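Long-range contacts in transcriptional regulator, HTH_3 family (Vibrio cholerae, PDB 1Y9Q), which probably binds DNA as a dimeric transcription factor, pairing a helix-turn-helix domain with a cupin domain that holds zinc and D-methionine: residues A65-A69 / L104-E108; L111-Q117 / Y164-K170. All blocks are in the same frame, centred on the assembly; numbering follows the deposited sequence.

The two contacts follow one another along the chain: contact 1 closes at residue 108, and contact 2 opens at 111 on the last residue of the same strand, 104-111. Their centres lie about 21 Å apart and their segments do not otherwise touch. Contact 1 ties the loop after helix 53-63, in the helix-turn-helix region, to the five-stranded sheet of the cupin domain. Contact 2 lies within the cupin domain, where strand 116-119 pairs with strand 162-166 at what is, within this chain, one edge of the four-stranded sheet. Both reach the bound D-methionine, Phe107 at its methyl end and Tyr164 near its carboxylate, so each contact contributes one residue to the ligand pocket.

Contact 1 of 2, residues A65-A69 / L104-E108; sequences ASFSA and LEIFE. With MED (D-methionine), chain C.
Ser68 and Glu105 mark the nearest backbone approach, their CA atoms 7.5 Å apart, too far for strand pairing; the link is made by the Glu105 side chain, which reaches backbone and hydroxyl donors of the loop 65-69 from strand 104-108. Its chain leaves with CG opposite the backbone N (chi1 -160°) and stays extended beyond it. Glu105 OE1 takes two bonds from Ser68: Ser68 N donates over 2.6 Å on the syn side, and Ser68 OG over 2.5 Å on the anti side. The backbone donor stands 30° out of the carboxylate plane, the hydroxyl closer to it. Phe67 N makes a long, weak bond to Glu105 OE2 at 3.5 Å, and Tyr179 OH is hydrogen-bonded to the same oxygen, so both oxygens of this buried acid have donors.

Beside this polar grip, Phe67 CD2 lies 3.9 Å from Phe107 CZ, the two rings nearly perpendicular (88°) with centroids 5.8 Å apart. One face of the Phe107 ring carries the methyl of D-methionine: CE of the ligand sits 3.4 Å from Phe107 CD2, offset toward the rim. The contact thus joins the helix-turn-helix region to the cupin sheet at the wall of the ligand pocket. Trp57 of helix 53-63 stacks on Phe67 and also touches Phe107, while strands 90-99 and 171-178 flank strand 104-111.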
loop_
_atom_site.group_PDB
_atom_site.type_symbol
_atom_site.label_atom_id
_atom_site.label_comp_id
_atom_site.label_asym_id
_atom_site.label_seq_id
_atom_site.Cartn_x
_atom_site.Cartn_y
_atom_site.Cartn_z
ATOM N N ALA A 65 13.605 2.232 14.461
ATOM C CA ALA A 65 14.669 1.243 14.557
ATOM C C ALA A 65 14.934 0.690 13.165
ATOM O O ALA A 65 14.113 0.843 12.259
ATOM C CB ALA A 65 14.252 0.116 15.486
ATOM N N SER A 66 16.083 0.050 12.995
ATOM C CA SER A 66 16.429 -0.531 11.705
ATOM C C SER A 66 15.788 -1.910 11.630
ATOM O O SER A 66 15.359 -2.450 12.645
ATOM C CB SER A 66 17.939 -0.677 11.594
ATOM O OG SER A 66 18.411 -1.572 12.583
ATOM N N PHE A 67 15.733 -2.479 10.432
ATOM C CA PHE A 67 15.169 -3.814 10.251
ATOM C C PHE A 67 16.141 -4.768 10.959
ATOM O O PHE A 67 15.732 -5.735 11.604
ATOM C CB PHE A 67 15.088 -4.137 8.751
ATOM C CG PHE A 67 14.502 -5.490 8.437
ATOM C CD1 PHE A 67 13.127 -5.690 8.444
ATOM C CD2 PHE A 67 15.333 -6.562 8.121
ATOM C CE1 PHE A 67 12.584 -6.939 8.137
ATOM C CE2 PHE A 67 14.802 -7.815 7.812
ATOM C CZ PHE A 67 13.424 -8.003 7.819
ATOM N N SER A 68 17.434 -4.462 10.853
ATOM C CA SER A 68 18.485 -5.269 11.474
ATOM C C SER A 68 18.328 -5.378 12.988
ATOM O O SER A 68 18.751 -6.365 13.589
ATOM C CB SER A 68 19.868 -4.671 11.174
ATOM O OG SER A 68 20.148 -4.649 9.788
ATOM N N ALA A 69 17.727 -4.362 13.601
ATOM C CA ALA A 69 17.537 -4.334 15.049
ATOM C C ALA A 69 16.748 -5.531 15.575
ATOM O O ALA A 69 16.887 -5.911 16.741
ATOM C CB ALA A 69 16.845 -3.036 15.456
ATOM N N LEU A 104 23.468 2.896 6.783
ATOM C CA LEU A 104 23.062 1.929 5.772
ATOM C C LEU A 104 22.776 0.495 6.200
ATOM O O LEU A 104 23.420 -0.068 7.086
ATOM C CB LEU A 104 24.098 1.858 4.644
ATOM C CG LEU A 104 24.567 3.147 3.977
ATOM C CD1 LEU A 104 25.433 2.775 2.777
ATOM C CD2 LEU A 104 23.367 4.002 3.551
ATOM N N GLU A 105 21.815 -0.087 5.498
ATOM C CA GLU A 105 21.376 -1.460 5.677
ATOM C C GLU A 105 21.303 -1.936 4.227
ATOM O O GLU A 105 20.616 -1.313 3.424
ATOM C CB GLU A 105 19.990 -1.444 6.307
ATOM C CG GLU A 105 19.593 -2.702 6.983
ATOM C CD GLU A 105 18.416 -2.481 7.902
ATOM O OE1 GLU A 105 18.514 -2.889 9.068
ATOM O OE2 GLU A 105 17.398 -1.902 7.459
ATOM N N ILE A 106 22.006 -3.013 3.878
ATOM C CA ILE A 106 22.006 -3.473 2.486
ATOM C C ILE A 106 21.566 -4.922 2.292
ATOM O O ILE A 106 22.110 -5.847 2.908
ATOM C CB ILE A 106 23.403 -3.285 1.859
ATOM C CG1 ILE A 106 23.823 -1.821 1.992
ATOM C CG2 ILE A 106 23.389 -3.691 0.396
ATOM C CD1 ILE A 106 25.242 -1.540 1.532
ATOM N N PHE A 107 20.591 -5.105 1.405
ATOM C CA PHE A 107 20.040 -6.424 1.127
ATOM C C PHE A 107 20.073 -6.795 -0.347
ATOM O O PHE A 107 20.131 -5.931 -1.222
ATOM C CB PHE A 107 18.574 -6.484 1.549
ATOM C CG PHE A 107 18.309 -5.966 2.921
ATOM C CD1 PHE A 107 18.478 -6.780 4.034
ATOM C CD2 PHE A 107 17.864 -4.662 3.101
ATOM C CE1 PHE A 107 18.203 -6.301 5.312
ATOM C CE2 PHE A 107 17.587 -4.170 4.370
ATOM C CZ PHE A 107 17.756 -4.992 5.479
ATOM N N GLU A 108 20.026 -8.099 -0.602
ATOM C CA GLU A 108 19.946 -8.619 -1.960
ATOM C C GLU A 108 18.625 -9.376 -1.891
ATOM O O GLU A 108 18.507 -10.355 -1.156
ATOM C CB GLU A 108 21.101 -9.574 -2.274
ATOM C CG GLU A 108 21.092 -10.030 -3.720
ATOM C CD GLU A 108 22.402 -10.652 -4.155
ATOM O OE1 GLU A 108 23.437 -9.949 -4.137
ATOM O OE2 GLU A 108 22.393 -11.845 -4.520
HETATM N N MED C . 12.628 -1.843 2.146
HETATM C CA MED C . 12.080 -3.211 2.376
HETATM C C MED C . 10.550 -3.215 2.265
HETATM O O MED C . 9.894 -2.194 2.015
HETATM C CB MED C . 12.725 -4.188 1.366
HETATM C CG MED C . 12.362 -5.658 1.395
HETATM S SD MED C . 13.045 -6.301 2.953
HETATM C CE MED C . 14.758 -6.111 2.734
HETATM O OXT MED C . 9.936 -4.267 2.436
#

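Contact 2 of 2, residues L111-Q117 / Y164-K170; sequences LLDHHQQ and YAAVTEK. With ZN (zinc ion), chain B; MED (D-methionine), chain C.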
loop_
_atom_site.group_PDB
_atom_site.type_symbol
_atom_site.label_atom_id
_atom_site.label_comp_id
_atom_site.label_asym_id
_atom_site.label_seq_id
_atom_site.Cartn_x
_atom_site.Cartn_y
_atom_site.Cartn_z
ATOM N N LEU A 111 12.774 -12.037 -5.765
ATOM C CA LEU A 111 11.330 -12.136 -5.868
ATOM C C LEU A 111 11.002 -13.306 -6.790
ATOM O O LEU A 111 11.615 -13.458 -7.849
ATOM C CB LEU A 111 10.753 -10.841 -6.445
ATOM C CG LEU A 111 10.857 -9.595 -5.567
ATOM C CD1 LEU A 111 10.354 -8.383 -6.328
ATOM C CD2 LEU A 111 10.046 -9.807 -4.304
ATOM N N LEU A 112 10.037 -14.126 -6.387
ATOM C CA LEU A 112 9.651 -15.290 -7.180
ATOM C C LEU A 112 8.168 -15.298 -7.524
ATOM O O LEU A 112 7.369 -14.577 -6.919
ATOM C CB LEU A 112 9.991 -16.575 -6.425
ATOM C CG LEU A 112 11.447 -16.785 -6.020
ATOM C CD1 LEU A 112 11.552 -18.031 -5.149
ATOM C CD2 LEU A 112 12.320 -16.908 -7.250
ATOM N N ASP A 113 7.815 -16.116 -8.512
ATOM C CA ASP A 113 6.435 -16.256 -8.951
ATOM C C ASP A 113 5.772 -14.888 -9.100
ATOM O O ASP A 113 4.667 -14.667 -8.604
ATOM C CB ASP A 113 5.666 -17.111 -7.940
ATOM C CG ASP A 113 4.398 -17.702 -8.521
ATOM O OD1 ASP A 113 4.491 -18.411 -9.547
ATOM O OD2 ASP A 113 3.311 -17.465 -7.952
ATOM N N HIS A 114 6.457 -13.986 -9.798
ATOM C CA HIS A 114 5.992 -12.620 -10.028
ATOM C C HIS A 114 5.322 -11.997 -8.805
ATOM O O HIS A 114 4.340 -11.264 -8.916
ATOM C CB HIS A 114 5.065 -12.553 -11.262
ATOM C CG HIS A 114 3.799 -13.346 -11.140
ATOM N ND1 HIS A 114 2.734 -12.941 -10.364
ATOM C CD2 HIS A 114 3.410 -14.497 -11.741
ATOM C CE1 HIS A 114 1.741 -13.806 -10.493
ATOM N NE2 HIS A 114 2.126 -14.759 -11.323
ATOM N N HIS A 115 5.881 -12.287 -7.635
ATOM C CA HIS A 115 5.361 -11.762 -6.380
ATOM C C HIS A 115 5.366 -10.234 -6.359
ATOM O O HIS A 115 6.251 -9.594 -6.934
ATOM C CB HIS A 115 6.199 -12.277 -5.208
ATOM C CG HIS A 115 5.798 -11.706 -3.882
ATOM N ND1 HIS A 115 4.624 -12.045 -3.248
ATOM C CD2 HIS A 115 6.406 -10.792 -3.087
ATOM C CE1 HIS A 115 4.522 -11.365 -2.118
ATOM N NE2 HIS A 115 5.589 -10.597 -1.998
ATOM N N GLN A 116 4.363 -9.658 -5.702
ATOM C CA GLN A 116 4.264 -8.212 -5.569
ATOM C C GLN A 116 4.295 -7.906 -4.076
ATOM O O GLN A 116 3.531 -8.480 -3.301
ATOM C CB GLN A 116 2.969 -7.683 -6.182
ATOM C CG GLN A 116 2.907 -6.165 -6.206
ATOM C CD GLN A 116 1.708 -5.633 -6.956
ATOM O OE1 GLN A 116 1.422 -6.055 -8.078
ATOM N NE2 GLN A 116 1.002 -4.687 -6.345
ATOM N N GLN A 117 5.187 -7.002 -3.685
ATOM C CA GLN A 117 5.360 -6.636 -2.286
ATOM C C GLN A 117 5.048 -5.164 -2.033
ATOM O O GLN A 117 5.800 -4.290 -2.457
ATOM C CB GLN A 117 6.809 -6.929 -1.877
ATOM C CG GLN A 117 7.162 -6.691 -0.426
ATOM C CD GLN A 117 6.499 -7.677 0.500
ATOM O OE1 GLN A 117 6.186 -8.805 0.110
ATOM N NE2 GLN A 117 6.294 -7.267 1.742
ATOM N N TYR A 164 7.347 -3.307 -4.451
ATOM C CA TYR A 164 8.237 -3.946 -5.413
ATOM C C TYR A 164 7.494 -5.102 -6.056
ATOM O O TYR A 164 6.733 -5.796 -5.389
ATOM C CB TYR A 164 9.472 -4.498 -4.707
ATOM C CG TYR A 164 9.963 -3.632 -3.577
ATOM C CD1 TYR A 164 9.321 -3.640 -2.338
ATOM C CD2 TYR A 164 11.053 -2.784 -3.750
ATOM C CE1 TYR A 164 9.755 -2.825 -1.298
ATOM C CE2 TYR A 164 11.495 -1.964 -2.718
ATOM C CZ TYR A 164 10.840 -1.990 -1.498
ATOM O OH TYR A 164 11.271 -1.174 -0.487
ATOM N N ALA A 165 7.719 -5.315 -7.348
ATOM C CA ALA A 165 7.058 -6.409 -8.040
ATOM C C ALA A 165 7.932 -6.990 -9.142
ATOM O O ALA A 165 8.560 -6.259 -9.906
ATOM C CB ALA A 165 5.733 -5.931 -8.627
ATOM N N ALA A 166 7.975 -8.313 -9.206
ATOM C CA ALA A 166 8.743 -8.991 -10.238
ATOM C C ALA A 166 7.809 -9.090 -11.438
ATOM O O ALA A 166 6.680 -9.568 -11.304
ATOM C CB ALA A 166 9.144 -10.377 -9.765
ATOM N N VAL A 167 8.254 -8.613 -12.597
ATOM C CA VAL A 167 7.427 -8.677 -13.795
ATOM C C VAL A 167 7.708 -10.016 -14.472
ATOM O O VAL A 167 6.793 -10.669 -14.984
ATOM C CB VAL A 167 7.723 -7.513 -14.753
ATOM C CG1 VAL A 167 6.703 -7.504 -15.879
ATOM C CG2 VAL A 167 7.667 -6.195 -13.990
ATOM N N THR A 168 8.977 -10.411 -14.490
ATOM C CA THR A 168 9.344 -11.713 -15.023
ATOM C C THR A 168 9.072 -12.596 -13.812
ATOM O O THR A 168 8.983 -12.082 -12.695
ATOM C CB THR A 168 10.837 -11.782 -15.406
ATOM O OG1 THR A 168 11.630 -11.184 -14.371
ATOM C CG2 THR A 168 11.080 -11.050 -16.715
ATOM N N GLU A 169 8.928 -13.903 -14.004
ATOM C CA GLU A 169 8.645 -14.777 -12.868
ATOM C C GLU A 169 9.629 -14.573 -11.725
ATOM O O GLU A 169 9.258 -14.640 -10.552
ATOM C CB GLU A 169 8.657 -16.246 -13.292
ATOM C CG GLU A 169 7.493 -16.638 -14.180
ATOM C CD GLU A 169 6.164 -16.132 -13.655
ATOM O OE1 GLU A 169 5.864 -16.363 -12.467
ATOM O OE2 GLU A 169 5.415 -15.503 -14.435
ATOM N N LYS A 170 10.885 -14.328 -12.070
ATOM C CA LYS A 170 11.914 -14.114 -11.067
ATOM C C LYS A 170 12.654 -12.809 -11.320
ATOM O O LYS A 170 12.843 -12.399 -12.463
ATOM C CB LYS A 170 12.906 -15.278 -11.072
ATOM C CG LYS A 170 14.108 -15.076 -10.158
ATOM C CD LYS A 170 15.067 -16.257 -10.231
ATOM C CE LYS A 170 16.271 -16.043 -9.329
ATOM N NZ LYS A 170 17.208 -17.202 -9.328
HETATM ZN ZN ZN B . 10.974 -0.469 1.584
HETATM N N MED C . 12.628 -1.843 2.146
HETATM C CA MED C . 12.080 -3.211 2.376
HETATM C C MED C . 10.550 -3.215 2.265
HETATM O O MED C . 9.894 -2.194 2.015
HETATM C CB MED C . 12.725 -4.188 1.366
HETATM C CG MED C . 12.362 -5.658 1.395
HETATM S SD MED C . 13.045 -6.301 2.953
HETATM C CE MED C . 14.758 -6.111 2.734
HETATM O OXT MED C . 9.936 -4.267 2.436
#
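Gln117 and Tyr164 form an antiparallel hydrogen-bonded pair, followed by the non-hydrogen-bonded pair Gln116 and Ala165, whose CA atoms are 4.1 Å apart. Gln117 N reaches Tyr164 O over 2.6 Å, almost straight at 176°, and Tyr164 N returns a bond to Gln117 O. Ala166 N to His115 O extends the ladder; beyond it, His114 N donates a hydrogen bond to Glu169 O at 3.0 Å.

The Tyr164 ring points from this ladder into the metal site, placing a zinc ligand on a strand of the cupin domain: Tyr164 OH binds zinc at 2.2 Å, and the ligand's carboxylate O, itself bound to zinc, lies at the ring edge. His122, Glu128 and His162 supply the other protein ligands. Gln117 bends at chi2 (69°), bringing OE1 to His115 NE2 at 2.8 Å, in the plane of both groups. Leu111 CB packs on Ala166 CB at 3.7 Å. At the exposed end, Glu169 OE1 approaches the edge of the His114 ring, 3.2 Å from CD2, with carboxylate and ring planes 85° apart.

Within this chain strand 116-119 edges its cupin sheet, and nearby His114 and Gln116 meet His114 and Gln116 of the second subunit; strand 137-141 flanks 162-166 on the other side.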